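Local coordinates for protein-L-isoaspartate O-methyltransferase beta-aspartate methyltransferase (Plasmodium falciparum, PDB 2PBF) that probably transfers the methyl group of S-adenosyl-L-methionine to the carboxylate of isoaspartyl residues in damaged proteins, initiating their repair, at residues I55-V59 / V118-F124; L78-A84 / M98-M102; V104-S110 / E135-N141; K147-Q151 / S223-N227. One frame throughout, in Å; residues are numbered along the deposited sequence.

Contact 1. Residues I55-V59 / V118-F124. With SAH (S-adenosyl-L-homocysteine), chain C.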
# COMPACT_ATOMS: atom_id res chain seq x y z
N ILE A 55 -13.10 -9.32 -2.41
CA ILE A 55 -12.29 -10.31 -3.11
C ILE A 55 -12.62 -11.72 -2.61
O ILE A 55 -13.19 -12.52 -3.34
CB ILE A 55 -10.75 -10.04 -2.98
CG1 ILE A 55 -10.44 -8.57 -3.28
CG2 ILE A 55 -9.98 -10.96 -3.92
CD1 ILE A 55 -9.05 -8.09 -2.80
N SER A 56 -12.30 -11.98 -1.35
CA SER A 56 -12.33 -13.32 -0.77
C SER A 56 -11.79 -13.18 0.64
O SER A 56 -11.22 -12.14 0.99
CB SER A 56 -11.44 -14.27 -1.58
OG SER A 56 -10.12 -14.25 -1.05
N HIS A 57 -11.97 -14.21 1.47
CA HIS A 57 -11.40 -14.25 2.84
C HIS A 57 -11.68 -13.05 3.75
O HIS A 57 -10.85 -12.69 4.59
CB HIS A 57 -9.90 -14.54 2.80
CG HIS A 57 -9.57 -15.94 2.40
ND1 HIS A 57 -9.36 -16.94 3.33
CD2 HIS A 57 -9.46 -16.52 1.18
CE1 HIS A 57 -9.12 -18.07 2.69
NE2 HIS A 57 -9.17 -17.84 1.39
N GLY A 58 -12.84 -12.44 3.57
CA GLY A 58 -13.24 -11.33 4.42
C GLY A 58 -12.56 -10.03 4.04
O GLY A 58 -12.53 -9.09 4.83
N VAL A 59 -12.00 -9.98 2.83
CA VAL A 59 -11.27 -8.79 2.42
C VAL A 59 -11.68 -8.15 1.10
O VAL A 59 -12.09 -8.80 0.14
CB VAL A 59 -9.70 -8.97 2.51
CG1 VAL A 59 -9.29 -9.61 3.86
CG2 VAL A 59 -9.17 -9.75 1.30
N VAL A 118 -2.79 -13.72 3.93
CA VAL A 118 -3.66 -14.73 3.31
C VAL A 118 -3.12 -15.17 1.96
O VAL A 118 -2.91 -14.36 1.05
CB VAL A 118 -5.14 -14.24 3.18
CG1 VAL A 118 -6.05 -15.38 2.79
CG2 VAL A 118 -5.63 -13.60 4.46
N LYS A 119 -2.94 -16.49 1.83
CA LYS A 119 -2.23 -17.08 0.72
C LYS A 119 -3.01 -16.94 -0.58
O LYS A 119 -2.42 -16.68 -1.62
CB LYS A 119 -1.96 -18.56 1.02
CG LYS A 119 -1.30 -19.33 -0.10
CD LYS A 119 0.13 -18.89 -0.31
CE LYS A 119 0.81 -19.73 -1.40
NZ LYS A 119 2.22 -19.27 -1.59
N ASP A 120 -4.32 -17.13 -0.51
CA ASP A 120 -5.19 -16.90 -1.65
C ASP A 120 -5.09 -15.49 -2.18
O ASP A 120 -5.23 -15.28 -3.38
CB ASP A 120 -6.65 -17.15 -1.26
CG ASP A 120 -7.00 -18.60 -1.25
OD1 ASP A 120 -6.34 -19.39 -1.98
OD2 ASP A 120 -7.93 -18.94 -0.51
N LEU A 121 -4.90 -14.53 -1.28
CA LEU A 121 -4.71 -13.15 -1.70
C LEU A 121 -3.32 -12.90 -2.28
O LEU A 121 -3.20 -12.19 -3.29
CB LEU A 121 -5.10 -12.15 -0.59
CG LEU A 121 -6.64 -12.07 -0.58
CD1 LEU A 121 -7.17 -11.99 0.81
CD2 LEU A 121 -7.13 -10.91 -1.44
N VAL A 122 -2.28 -13.48 -1.67
CA VAL A 122 -0.97 -13.58 -2.34
C VAL A 122 -1.17 -14.06 -3.80
O VAL A 122 -0.84 -13.35 -4.75
CB VAL A 122 0.02 -14.53 -1.63
CG1 VAL A 122 1.34 -14.59 -2.41
CG2 VAL A 122 0.27 -14.09 -0.20
N ASN A 123 -1.73 -15.26 -3.97
CA ASN A 123 -1.91 -15.76 -5.32
C ASN A 123 -2.81 -14.90 -6.19
O ASN A 123 -2.61 -14.84 -7.40
CB ASN A 123 -2.37 -17.23 -5.33
CG ASN A 123 -1.50 -18.12 -4.45
OD1 ASN A 123 -0.27 -18.14 -4.59
ND2 ASN A 123 -2.13 -18.84 -3.53
N PHE A 124 -3.82 -14.27 -5.60
CA PHE A 124 -4.71 -13.35 -6.32
C PHE A 124 -3.94 -12.16 -6.87
O PHE A 124 -4.08 -11.79 -8.05
CB PHE A 124 -5.87 -12.88 -5.39
CG PHE A 124 -6.76 -11.82 -6.00
CD1 PHE A 124 -7.68 -12.15 -7.00
CD2 PHE A 124 -6.70 -10.51 -5.55
CE1 PHE A 124 -8.51 -11.17 -7.55
CE2 PHE A 124 -7.53 -9.52 -6.10
CZ PHE A 124 -8.44 -9.85 -7.10
N SAH C . -4.02 -2.52 -0.11
CA SAH C . -5.00 -3.63 -0.20
CB SAH C . -5.83 -3.67 1.06
CG SAH C . -6.48 -5.04 1.18
SD SAH C . -7.46 -5.18 2.67
C SAH C . -5.91 -3.54 -1.43
O SAH C . -6.41 -2.46 -1.73
OXT SAH C . -6.13 -4.55 -2.15
C5' SAH C . -6.09 -5.44 3.82
C4' SAH C . -5.27 -6.72 3.61
O4' SAH C . -4.49 -6.89 4.76
C3' SAH C . -6.04 -8.01 3.42
O3' SAH C . -5.69 -8.58 2.17
C2' SAH C . -5.62 -8.89 4.59
O2' SAH C . -5.50 -10.25 4.24
C1' SAH C . -4.28 -8.28 4.95
N9 SAH C . -3.83 -8.46 6.35
C8 SAH C . -4.62 -8.42 7.46
N7 SAH C . -3.83 -8.58 8.55
C5 SAH C . -2.55 -8.75 8.15
C6 SAH C . -1.36 -8.97 8.85
N6 SAH C . -1.31 -9.07 10.17
N1 SAH C . -0.18 -9.07 8.15
C2 SAH C . -0.19 -8.97 6.77
N3 SAH C . -1.37 -8.77 6.11
C4 SAH C . -2.54 -8.65 6.78
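His57 and Asp120 make the polar link between the turn at 55-59 and the start of the helix at 118-124. His57 NE2 donates to Asp120 OD2 at 2.5 Å, short as modelled and bent (141° at the hydrogen). OD2, using its anti lone pair, sits 23° out of the imidazole plane. An acid in the first turn of the helix can thus accept a hydrogen bond from a histidine on the exposed turn.

Two aliphatic groups lie over aromatic faces. Val118 CG1 packs on the His57 ring, displaced toward its rim, while Ile55 CG2 sits over the centre of the Phe124 ring, 3.5 Å from its centroid. Both are CH-pi contacts. Val118 suits its place through its forked side chain: with CG1 anti to the backbone N (chi1 -169°), CG2 is turned to the S-adenosyl-L-homocysteine ribose, 3.4 Å from O2'.

The remainder is aliphatic. Ile55 CD1 meets Leu121 CD2 at 3.7 Å. Val59 CG1 rests 3.6 Å from ribose C3', and Val59, Val118 and Leu121 together belong to the wall of the ligand pocket. A type I' turn from Ser56 to Val59 shapes this side of the contact, Gly58 adopting positive phi easily, and a classic beta bulge places Ile55 and Ser56 against Val59.

The turn joins antiparallel strands 53-56 and 59-61. Helix 119-132 follows strand 111-116, and on its other side Val122 touches Glu116 and also His146 of strand 142-146, while Phe124 reaches Ser91 and Ile55 reaches Ile43.

Contact 2. Residues L78-A84 / M98-M102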
# COMPACT_ATOMS: atom_id res chain seq x y z
N LEU A 78 7.95 7.91 -1.66
CA LEU A 78 7.99 6.89 -2.71
C LEU A 78 8.91 7.40 -3.81
O LEU A 78 8.46 7.79 -4.89
CB LEU A 78 6.58 6.58 -3.24
CG LEU A 78 5.62 5.95 -2.23
CD1 LEU A 78 4.17 5.98 -2.78
CD2 LEU A 78 6.06 4.53 -1.89
N LYS A 79 10.21 7.40 -3.53
CA LYS A 79 11.19 7.94 -4.50
C LYS A 79 12.04 6.84 -5.14
O LYS A 79 12.40 5.87 -4.49
CB LYS A 79 12.09 8.97 -3.83
CG LYS A 79 11.37 10.27 -3.41
CD LYS A 79 11.08 11.17 -4.63
CE LYS A 79 9.97 12.19 -4.40
NZ LYS A 79 10.37 13.36 -3.54
N PRO A 80 12.38 7.00 -6.41
CA PRO A 80 13.30 5.97 -6.94
C PRO A 80 14.58 5.95 -6.09
O PRO A 80 15.09 6.99 -5.71
CB PRO A 80 13.60 6.45 -8.36
CG PRO A 80 12.49 7.41 -8.69
CD PRO A 80 12.03 8.02 -7.41
N GLY A 81 15.06 4.76 -5.77
CA GLY A 81 16.26 4.68 -4.96
C GLY A 81 15.89 4.34 -3.56
O GLY A 81 16.74 3.97 -2.77
N SER A 82 14.60 4.42 -3.24
CA SER A 82 14.13 4.17 -1.88
C SER A 82 13.53 2.79 -1.70
O SER A 82 13.42 2.01 -2.66
CB SER A 82 13.15 5.25 -1.44
OG SER A 82 13.88 6.37 -0.93
N ARG A 83 13.16 2.50 -0.45
CA ARG A 83 12.60 1.22 -0.05
C ARG A 83 11.21 1.43 0.57
O ARG A 83 11.05 2.20 1.52
CB ARG A 83 13.52 0.51 0.93
CG ARG A 83 14.97 0.41 0.47
CD ARG A 83 15.80 -0.45 1.40
NE ARG A 83 15.63 -1.89 1.18
CZ ARG A 83 15.25 -2.76 2.11
NH1 ARG A 83 14.97 -2.35 3.35
NH2 ARG A 83 15.14 -4.04 1.79
N ALA A 84 10.22 0.72 0.02
CA ALA A 84 8.81 0.79 0.46
C ALA A 84 8.30 -0.61 0.81
O ALA A 84 8.74 -1.62 0.25
CB ALA A 84 7.95 1.39 -0.65
N MET A 98 3.34 1.56 -5.92
CA MET A 98 4.67 1.86 -5.38
C MET A 98 5.82 1.48 -6.33
O MET A 98 6.76 2.26 -6.48
CB MET A 98 4.89 1.16 -4.04
CG MET A 98 4.04 1.66 -2.88
SD MET A 98 4.35 0.53 -1.50
CE MET A 98 3.47 1.42 -0.24
N ALA A 99 5.75 0.29 -6.94
CA ALA A 99 6.73 -0.15 -7.94
C ALA A 99 6.88 0.83 -9.10
O ALA A 99 7.98 1.04 -9.63
CB ALA A 99 6.35 -1.54 -8.49
N ILE A 100 5.75 1.40 -9.52
CA ILE A 100 5.69 2.34 -10.63
C ILE A 100 6.32 3.67 -10.27
O ILE A 100 7.18 4.16 -10.99
CB ILE A 100 4.25 2.56 -11.16
CG1 ILE A 100 3.84 1.39 -12.04
CG2 ILE A 100 4.12 3.89 -11.96
CD1 ILE A 100 4.88 1.02 -13.07
N LYS A 101 5.92 4.22 -9.13
CA LYS A 101 6.41 5.51 -8.69
C LYS A 101 7.91 5.49 -8.41
O LYS A 101 8.62 6.50 -8.59
CB LYS A 101 5.66 5.94 -7.43
CG LYS A 101 5.28 7.38 -7.45
CD LYS A 101 6.33 8.21 -6.80
CE LYS A 101 6.29 9.63 -7.26
NZ LYS A 101 7.44 10.34 -6.59
N MET A 102 8.39 4.34 -7.95
CA MET A 102 9.78 4.19 -7.56
C MET A 102 10.64 3.58 -8.68
O MET A 102 11.84 3.37 -8.50
CB MET A 102 9.85 3.35 -6.28
CG MET A 102 9.29 4.06 -5.04
SD MET A 102 8.96 2.93 -3.67
CE MET A 102 10.59 2.82 -2.99
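Met102 O, which Pro80 meets with a CA-H...O contact, has two partners: the hydroxyl of Ser110 forms a conventional hydrogen bond to it, and Pro80 CA, the lesser partner, lies 3.4 Å away. The carbonyl, just past the end of helix 93-101, takes its partners from the loops around it. Pro80 fits here because it occupies a type II turn from Lys79 to Ser82, whose next position, Gly81, has the positive phi that glycine tolerates.

Behind the turn, sulfur and methyl groups fill the interior. The Met102 chain bends at its last torsion (chi3 83°), bringing SD to 3.5 Å from Ala84 CB and turning CE toward Ser82. Met98 stays extended beyond CG and sets its own SD 3.8 Å from Ala84 CB. Leu78 crosses both methionines: its CD2 rests 3.6 Å from Met98 CG and 3.8 Å from Met102 SD. The small alanine leaves the strand room for two bulky, flexible thioethers.

Lys101 runs back beside Leu78, and its ammonium donates to Ile75 O; a further bond to Leu78 O is doubtful. The amine of Lys79 points the same way but is bonded to Asn76 O.

Chemically, the contact is an apolar seam within the beta-alpha-beta unit of strand 83-87, helix 93-101 and strand 111-116, rimmed by lysines whose ammonium groups bond to the backbone carbonyls of Ile75 and Asn76.

Contact 3. Residues V104-S110 / E135-N141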
# COMPACT_ATOMS: atom_id res chain seq x y z
N VAL A 104 11.06 0.56 -9.93
CA VAL A 104 11.80 -0.67 -9.62
C VAL A 104 12.33 -1.35 -10.87
O VAL A 104 13.31 -2.10 -10.80
CB VAL A 104 10.97 -1.68 -8.78
CG1 VAL A 104 10.66 -1.11 -7.41
CG2 VAL A 104 9.71 -2.06 -9.51
N LEU A 105 11.71 -1.09 -12.01
CA LEU A 105 12.11 -1.74 -13.28
C LEU A 105 13.45 -1.22 -13.83
O LEU A 105 14.28 -2.01 -14.30
CB LEU A 105 11.01 -1.63 -14.34
CG LEU A 105 9.76 -2.52 -14.21
CD1 LEU A 105 8.72 -2.12 -15.28
CD2 LEU A 105 10.11 -3.99 -14.32
N GLU A 106 13.67 0.09 -13.73
CA GLU A 106 14.92 0.73 -14.19
C GLU A 106 15.92 0.99 -13.05
O GLU A 106 17.14 0.93 -13.27
CB GLU A 106 14.64 2.04 -14.95
CG GLU A 106 14.05 1.87 -16.34
CD GLU A 106 13.61 3.21 -17.00
OE1 GLU A 106 13.88 4.32 -16.45
OE2 GLU A 106 12.98 3.14 -18.08
N ASN A 107 15.42 1.24 -11.85
CA ASN A 107 16.26 1.58 -10.71
C ASN A 107 16.47 0.37 -9.77
O ASN A 107 15.56 -0.07 -9.05
CB ASN A 107 15.68 2.79 -9.98
CG ASN A 107 16.67 3.45 -9.03
OD1 ASN A 107 17.44 2.80 -8.35
ND2 ASN A 107 16.63 4.77 -8.98
N LYS A 108 17.70 -0.15 -9.77
CA LYS A 108 18.02 -1.37 -9.01
C LYS A 108 18.12 -1.13 -7.52
O LYS A 108 18.10 -2.07 -6.74
CB LYS A 108 19.33 -2.00 -9.52
CG LYS A 108 19.25 -2.48 -10.97
CD LYS A 108 20.63 -2.89 -11.52
CE LYS A 108 20.60 -2.91 -13.05
NZ LYS A 108 20.48 -1.49 -13.54
N ASN A 109 18.25 0.14 -7.14
CA ASN A 109 18.28 0.50 -5.73
C ASN A 109 16.89 0.66 -5.14
O ASN A 109 16.73 0.58 -3.93
CB ASN A 109 19.06 1.77 -5.48
CG ASN A 109 20.56 1.58 -5.64
OD1 ASN A 109 21.21 2.40 -6.27
ND2 ASN A 109 21.10 0.52 -5.09
N SER A 110 15.91 0.91 -5.99
CA SER A 110 14.50 0.92 -5.57
C SER A 110 14.13 -0.46 -5.09
O SER A 110 14.56 -1.46 -5.66
CB SER A 110 13.59 1.29 -6.73
OG SER A 110 13.67 2.67 -7.01
N GLU A 135 6.43 -8.12 -16.10
CA GLU A 135 7.83 -7.76 -15.93
C GLU A 135 8.22 -7.61 -14.45
O GLU A 135 9.36 -7.87 -14.08
CB GLU A 135 8.16 -6.50 -16.73
CG GLU A 135 7.37 -5.24 -16.35
CD GLU A 135 6.09 -5.02 -17.17
OE1 GLU A 135 5.50 -6.00 -17.64
OE2 GLU A 135 5.69 -3.84 -17.33
N LEU A 136 7.25 -7.21 -13.62
CA LEU A 136 7.43 -7.08 -12.17
C LEU A 136 7.76 -8.38 -11.43
O LEU A 136 8.35 -8.34 -10.38
CB LEU A 136 6.19 -6.41 -11.54
CG LEU A 136 5.96 -4.92 -11.84
CD1 LEU A 136 4.78 -4.35 -11.04
CD2 LEU A 136 7.21 -4.11 -11.54
N LEU A 137 7.40 -9.55 -11.96
CA LEU A 137 7.71 -10.76 -11.21
C LEU A 137 8.92 -11.49 -11.79
O LEU A 137 9.16 -12.66 -11.50
CB LEU A 137 6.50 -11.69 -11.01
CG LEU A 137 5.12 -11.03 -10.97
CD1 LEU A 137 4.47 -11.27 -12.31
CD2 LEU A 137 4.26 -11.58 -9.87
N LYS A 138 9.69 -10.75 -12.58
CA LYS A 138 10.97 -11.22 -13.10
C LYS A 138 12.15 -10.53 -12.38
O LYS A 138 13.30 -10.88 -12.60
CB LYS A 138 11.06 -10.96 -14.61
CG LYS A 138 10.05 -11.75 -15.48
CD LYS A 138 10.06 -13.27 -15.18
CE LYS A 138 9.01 -14.03 -16.00
NZ LYS A 138 9.46 -14.34 -17.40
N ILE A 139 11.87 -9.56 -11.51
CA ILE A 139 12.94 -8.77 -10.94
C ILE A 139 13.22 -9.07 -9.47
O ILE A 139 12.39 -9.65 -8.78
CB ILE A 139 12.72 -7.28 -11.20
CG1 ILE A 139 11.49 -6.76 -10.42
CG2 ILE A 139 12.63 -7.06 -12.72
CD1 ILE A 139 11.08 -5.35 -10.72
N ASP A 140 14.40 -8.67 -9.01
CA ASP A 140 14.84 -8.97 -7.65
C ASP A 140 14.28 -7.97 -6.65
O ASP A 140 14.21 -8.27 -5.46
CB ASP A 140 16.36 -8.90 -7.55
CG ASP A 140 17.06 -10.16 -8.08
OD1 ASP A 140 16.45 -11.26 -8.05
OD2 ASP A 140 18.24 -10.03 -8.50
N ASN A 141 13.94 -6.77 -7.13
CA ASN A 141 13.57 -5.69 -6.23
C ASN A 141 12.05 -5.37 -6.16
O ASN A 141 11.66 -4.27 -5.80
CB ASN A 141 14.42 -4.43 -6.54
CG ASN A 141 14.22 -3.91 -7.94
OD1 ASN A 141 13.83 -4.65 -8.83
ND2 ASN A 141 14.46 -2.65 -8.14
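Asn141 reaches the 104-110 loop because its CG stands between backbone N and carbonyl carbon (chi1 61°), which directs the amide across to the carbonyls of Val104 and Ser110. The same kind of first torsion in Ile139 turns CD1 to Val104.

The amide is the polar centre. Asn141 ND2 donates to Val104 O at 2.9 Å, in the carbonyl plane and on a lone pair. It also donates to Ser110 O at 2.8 Å, here 35° out of the carbonyl plane. With both hydrogens committed the amide is fixed in rotation, and two carbonyls of an irregular loop are satisfied. A short primary amide suits this place, offering two N-H groups from one nitrogen. Within the loop Asn107 forms an Asx turn: its OD1 accepts from Asn109 N at 3.0 Å.

Alongside lies an apolar patch. The Val104 side chain crosses those of Leu136 and Ile139 at about a right angle, CG2 lying 3.8 Å from Leu136 CD2 and from Ile139 CD1. Leu105, though largely exposed, sets its two methyls against Glu135, CD1 lying 3.6 Å from Glu135 CG, so the acid presents its aliphatic CG to the leucine.

Both segments lie in connections leading into neighbouring parallel strands, 111-116 and 142-146, of the central sheet, the second opening with a 3-10 turn at 135-136. Asn141 continues the pairing by a backbone bond to Val112, Val104 packs on that valine and on Ala99 of helix 93-101, and Leu136 bridges from Val96 and Ala99 to Ile129 of helix 119-132.

Contact 4. Residues K147-Q151 / S223-N227. With SAH (S-adenosyl-L-homocysteine), chain C.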
# COMPACT_ATOMS: atom_id res chain seq x y z
N LYS A 147 2.97 -13.54 4.30
CA LYS A 147 3.52 -13.23 5.62
C LYS A 147 2.59 -12.36 6.45
O LYS A 147 2.03 -11.38 5.97
CB LYS A 147 4.87 -12.51 5.47
CG LYS A 147 5.60 -12.22 6.79
CD LYS A 147 6.67 -13.28 7.01
CE LYS A 147 6.85 -13.63 8.47
NZ LYS A 147 8.04 -14.54 8.60
N ASN A 148 2.47 -12.71 7.72
CA ASN A 148 1.84 -11.87 8.70
C ASN A 148 2.90 -10.98 9.34
O ASN A 148 3.93 -11.48 9.79
CB ASN A 148 1.17 -12.72 9.78
CG ASN A 148 0.35 -11.89 10.75
OD1 ASN A 148 0.73 -10.78 11.14
ND2 ASN A 148 -0.80 -12.43 11.12
N ILE A 149 2.63 -9.68 9.39
CA ILE A 149 3.59 -8.69 9.86
C ILE A 149 3.97 -8.93 11.33
O ILE A 149 5.06 -8.55 11.78
CB ILE A 149 3.05 -7.25 9.63
CG1 ILE A 149 4.11 -6.20 9.97
CG2 ILE A 149 1.76 -7.00 10.43
CD1 ILE A 149 5.36 -6.25 9.12
N TYR A 150 3.06 -9.58 12.06
CA TYR A 150 3.20 -9.85 13.50
C TYR A 150 4.01 -11.12 13.76
O TYR A 150 4.27 -11.47 14.90
CB TYR A 150 1.81 -9.99 14.15
CG TYR A 150 1.06 -8.70 14.37
CD1 TYR A 150 1.50 -7.76 15.30
CD2 TYR A 150 -0.12 -8.43 13.68
CE1 TYR A 150 0.80 -6.56 15.51
CE2 TYR A 150 -0.84 -7.26 13.89
CZ TYR A 150 -0.38 -6.33 14.80
OH TYR A 150 -1.09 -5.18 15.01
N GLN A 151 4.39 -11.81 12.69
CA GLN A 151 5.17 -13.04 12.80
C GLN A 151 6.55 -12.90 12.18
O GLN A 151 7.11 -13.85 11.66
CB GLN A 151 4.40 -14.20 12.18
CG GLN A 151 3.07 -14.44 12.87
CD GLN A 151 2.43 -15.74 12.43
OE1 GLN A 151 2.53 -16.76 13.13
NE2 GLN A 151 1.78 -15.72 11.27
N SER A 223 -9.49 -5.23 9.35
CA SER A 223 -8.60 -5.37 10.51
C SER A 223 -7.21 -6.00 10.22
O SER A 223 -7.11 -6.99 9.47
CB SER A 223 -9.30 -6.18 11.60
OG SER A 223 -8.53 -6.16 12.78
N LEU A 224 -6.17 -5.44 10.84
CA LEU A 224 -4.83 -6.05 10.81
C LEU A 224 -4.76 -7.17 11.86
O LEU A 224 -4.52 -6.90 13.04
CB LEU A 224 -3.73 -5.00 11.05
CG LEU A 224 -2.29 -5.44 10.80
CD1 LEU A 224 -2.03 -5.57 9.32
CD2 LEU A 224 -1.32 -4.45 11.45
N LYS A 225 -4.98 -8.40 11.40
CA LYS A 225 -5.13 -9.58 12.24
C LYS A 225 -3.80 -10.11 12.79
O LYS A 225 -2.85 -10.35 12.04
CB LYS A 225 -5.84 -10.69 11.46
CG LYS A 225 -7.31 -10.47 11.17
CD LYS A 225 -7.89 -11.73 10.53
CE LYS A 225 -9.36 -11.57 10.11
NZ LYS A 225 -10.31 -11.33 11.25
N LYS A 226 -3.77 -10.32 14.10
CA LYS A 226 -2.58 -10.78 14.81
C LYS A 226 -2.29 -12.26 14.66
O LYS A 226 -1.16 -12.70 14.88
CB LYS A 226 -2.67 -10.40 16.28
CG LYS A 226 -2.35 -8.95 16.53
CD LYS A 226 -2.63 -8.59 17.94
CE LYS A 226 -2.12 -7.21 18.23
NZ LYS A 226 -2.46 -6.84 19.62
N ASN A 227 -3.29 -13.05 14.29
CA ASN A 227 -3.02 -14.44 13.95
C ASN A 227 -3.67 -14.83 12.64
O ASN A 227 -3.55 -14.08 11.66
CB ASN A 227 -3.41 -15.40 15.08
CG ASN A 227 -4.77 -15.09 15.69
OD1 ASN A 227 -5.82 -15.28 15.05
ND2 ASN A 227 -4.77 -14.60 16.92
OXT ASN A 227 -4.32 -15.88 12.53
N SAH C . -4.02 -2.52 -0.11
CA SAH C . -5.00 -3.63 -0.20
CB SAH C . -5.83 -3.67 1.06
CG SAH C . -6.48 -5.04 1.18
SD SAH C . -7.46 -5.18 2.67
C SAH C . -5.91 -3.54 -1.43
O SAH C . -6.41 -2.46 -1.73
OXT SAH C . -6.13 -4.55 -2.15
C5' SAH C . -6.09 -5.44 3.82
C4' SAH C . -5.27 -6.72 3.61
O4' SAH C . -4.49 -6.89 4.76
C3' SAH C . -6.04 -8.01 3.42
O3' SAH C . -5.69 -8.58 2.17
C2' SAH C . -5.62 -8.89 4.59
O2' SAH C . -5.50 -10.25 4.24
C1' SAH C . -4.28 -8.28 4.95
N9 SAH C . -3.83 -8.46 6.35
C8 SAH C . -4.62 -8.42 7.46
N7 SAH C . -3.83 -8.58 8.55
C5 SAH C . -2.55 -8.75 8.15
C6 SAH C . -1.36 -8.97 8.85
N6 SAH C . -1.31 -9.07 10.17
N1 SAH C . -0.18 -9.07 8.15
C2 SAH C . -0.19 -8.97 6.77
N3 SAH C . -1.37 -8.77 6.11
C4 SAH C . -2.54 -8.65 6.78
O HOH W 1 -3.91 -5.27 15.13
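Asn148, through its amide, and Lys225, through its backbone, meet at the adenine pocket of this Rossmann-like methyltransferase fold, the tight side of the contact. Asn148 CG, anti to the backbone N (chi1 -173°), carries the amide to the edge of the base. Its OD1 accepts from N6 of S-adenosyl-L-homocysteine (SAH) at 2.8 Å and also from Tyr150 N, closing an Asx turn that holds the amide in place. Its ND2 donates to Lys225 O at 3.1 Å, and that carbonyl receives a weak bond from SAH N6 as well. Asparagine suits the site because one side chain supplies both an acceptor for the exocyclic amine and a donor for the facing C-terminal segment.

Backbone N-H groups read the ring nitrogens on either side of N6. Ile149 N donates to SAH N1 at 3.1 Å, nearly straight (167°), and Lys225 N donates to SAH N7 at 3.1 Å. Leu224 lies against the base, its CD1 3.4 Å from SAH C5; its CD2 packs on Tyr150, and the leucine also touches Val87 of strand 83-87. Lys226 CG covers one face of the Tyr150 ring, 3.6 Å from its centroid, toward the rim.

The solvent side is looser. The Lys226 chain stays extended beyond CG, and its exposed end continues to a salt bridge with Glu174. The C-terminal carboxylate of Asn227 is paired with Arg117. Tyrosine serves this border by packing its ring while its hydroxyl meets water: one molecule donates both to Tyr150 OH at 2.8 Å and to Leu224 O at 2.7 Å.

Contacts 1 and 4 build two sides of one cofactor pocket. Contact 1 lines the ribose of S-adenosyl-L-homocysteine and contact 4 recognises its adenine. Their centres are 14 Å apart and their nearest atoms about 5 Å, with the ligand touching both. Contacts 2 and 3, centres 10 Å apart, form a pair that does not touch the ligand, the Met98 side chain coming to about 8 Å from it. Ser110 OG, in contact 3, is a main joint, lying 2.8 Å from Gly81 N of contact 2. Contacts 1 and 3 alternate along the chain: 104-110 falls between the segments of contact 1, and 135-141 follows the second. Helix 119-132 links 118-124 to 135-141. Contacts 2 and 4 lie on opposite sides of the chain's centre, centres 24 Å apart.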